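Local coordinates for delta toxin (PDB 2YGT), which is a secreted haemolysin of the leukocidin/haemolysin type that probably forms beta-barrel pores in host cell membranes, at residues S242-S247 and H286-I291. Numbering follows the deposited sequence.
Sequences SQIEIS and HTIRQI. With ZN (zinc ion), chain B.
Gln243 and Ile291 have the closest CA atoms across the two segments, 9.1 Å apart, a separation that reflects the strand between them: 242-247 and 287-291 both pair antiparallel with strand 263-282, as next-but-one neighbours. The segments point the same way but strongly skewed, keep no parallel register and share no hydrogen bond. His286 and Thr287, both opposite Asp282, form a G1 beta bulge; His286 takes the left-handed conformation (phi 56°) of its first position.

On one face Gln243 CG meets Ile291 CD1 at 3.9 Å, the side chains crossing at about a right angle. A bend at chi2 (78°) swings the Gln243 amide toward the Ser242 end of its strand, and NE2 makes a weak hydrogen bond to Glu280 OE2. On the buried face, between the two sheets of the beta sandwich, the CD1 methyls of Ile244 and Ile288 touch obliquely at 4.3 Å; Ile288 also packs on Val48 of strand 45-54. His286 NE2 binds zinc at 2.3 Å together with Asp54, and Tyr32 stacks on the imidazole.

With just 101 Å² buried, the contact is thin, its closest approaches between carbon atoms; strand 263-282 provides the hydrogen bonding that joins these strands, while zinc links the residue just before the C-terminal edge strand to Asp54.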
# COMPACT_ATOMS: atom_id res chain seq x y z
N SER A 242 -21.65 7.14 0.22
CA SER A 242 -21.12 6.16 -0.72
C SER A 242 -20.28 5.13 0.05
O SER A 242 -19.97 5.32 1.22
CB SER A 242 -20.29 6.84 -1.81
OG SER A 242 -19.08 7.37 -1.28
N GLN A 243 -19.91 4.04 -0.62
CA GLN A 243 -19.18 2.98 0.05
C GLN A 243 -17.90 2.59 -0.69
O GLN A 243 -17.83 2.65 -1.91
CB GLN A 243 -20.05 1.73 0.23
CG GLN A 243 -21.04 1.81 1.38
CD GLN A 243 -22.26 2.64 1.06
OE1 GLN A 243 -22.68 2.74 -0.09
NE2 GLN A 243 -22.85 3.25 2.09
N ILE A 244 -16.89 2.21 0.09
CA ILE A 244 -15.65 1.66 -0.45
C ILE A 244 -15.28 0.38 0.30
O ILE A 244 -15.69 0.17 1.44
CB ILE A 244 -14.48 2.65 -0.32
CG1 ILE A 244 -14.09 2.83 1.15
CG2 ILE A 244 -14.85 3.98 -0.95
CD1 ILE A 244 -12.83 3.64 1.34
N GLU A 245 -14.51 -0.48 -0.36
CA GLU A 245 -13.99 -1.69 0.28
C GLU A 245 -12.49 -1.71 0.14
O GLU A 245 -11.95 -1.49 -0.95
CB GLU A 245 -14.55 -2.95 -0.38
CG GLU A 245 -16.03 -3.18 -0.20
CD GLU A 245 -16.49 -4.45 -0.88
OE1 GLU A 245 -15.92 -5.52 -0.60
OE2 GLU A 245 -17.41 -4.37 -1.72
N ILE A 246 -11.79 -1.99 1.24
CA ILE A 246 -10.35 -2.14 1.17
C ILE A 246 -9.96 -3.58 1.49
O ILE A 246 -10.35 -4.13 2.52
CB ILE A 246 -9.64 -1.17 2.12
CG1 ILE A 246 -9.93 0.27 1.70
CG2 ILE A 246 -8.14 -1.44 2.12
CD1 ILE A 246 -9.17 1.30 2.49
N SER A 247 -9.20 -4.18 0.59
CA SER A 247 -8.75 -5.56 0.77
C SER A 247 -7.24 -5.62 0.96
O SER A 247 -6.48 -5.02 0.19
CB SER A 247 -9.15 -6.42 -0.43
OG SER A 247 -10.55 -6.39 -0.64
N HIS A 286 -19.10 14.82 6.37
CA HIS A 286 -17.66 14.71 6.18
C HIS A 286 -17.04 13.65 7.09
O HIS A 286 -16.08 13.93 7.81
CB HIS A 286 -16.97 16.05 6.43
CG HIS A 286 -17.58 17.20 5.69
ND1 HIS A 286 -18.10 18.30 6.34
CD2 HIS A 286 -17.78 17.41 4.37
CE1 HIS A 286 -18.57 19.15 5.45
NE2 HIS A 286 -18.39 18.63 4.24
N THR A 287 -17.58 12.44 7.07
CA THR A 287 -17.07 11.38 7.91
C THR A 287 -16.79 10.11 7.11
O THR A 287 -17.41 9.86 6.08
CB THR A 287 -18.04 11.02 9.06
OG1 THR A 287 -19.24 10.45 8.52
CG2 THR A 287 -18.38 12.25 9.90
N ILE A 288 -15.83 9.33 7.60
CA ILE A 288 -15.57 8.01 7.05
C ILE A 288 -15.63 7.01 8.19
O ILE A 288 -14.93 7.15 9.19
CB ILE A 288 -14.21 7.95 6.29
CG1 ILE A 288 -14.12 6.67 5.47
CG2 ILE A 288 -13.04 8.09 7.26
CD1 ILE A 288 -13.01 6.67 4.44
N ARG A 289 -16.51 6.02 8.06
CA ARG A 289 -16.75 5.05 9.13
C ARG A 289 -16.77 3.62 8.60
O ARG A 289 -17.36 3.34 7.56
CB ARG A 289 -18.09 5.34 9.81
CG ARG A 289 -18.19 6.66 10.55
CD ARG A 289 -19.58 6.82 11.16
NE ARG A 289 -19.74 8.06 11.91
CZ ARG A 289 -19.34 8.23 13.17
NH1 ARG A 289 -18.75 7.23 13.82
NH2 ARG A 289 -19.54 9.39 13.78
N GLN A 290 -16.12 2.71 9.33
CA GLN A 290 -16.21 1.30 9.00
C GLN A 290 -17.63 0.79 9.23
O GLN A 290 -18.26 1.13 10.23
CB GLN A 290 -15.22 0.49 9.84
CG GLN A 290 -15.26 -1.00 9.56
CD GLN A 290 -14.30 -1.78 10.43
OE1 GLN A 290 -13.77 -1.27 11.41
NE2 GLN A 290 -14.06 -3.04 10.06
N ILE A 291 -18.14 -0.01 8.30
CA ILE A 291 -19.49 -0.56 8.45
C ILE A 291 -19.51 -2.07 8.26
O ILE A 291 -18.46 -2.69 8.07
CB ILE A 291 -20.50 0.09 7.46
CG1 ILE A 291 -20.03 -0.07 6.01
CG2 ILE A 291 -20.72 1.56 7.80
CD1 ILE A 291 -21.03 0.43 4.99
ZN ZN B . -19.04 18.75 2.05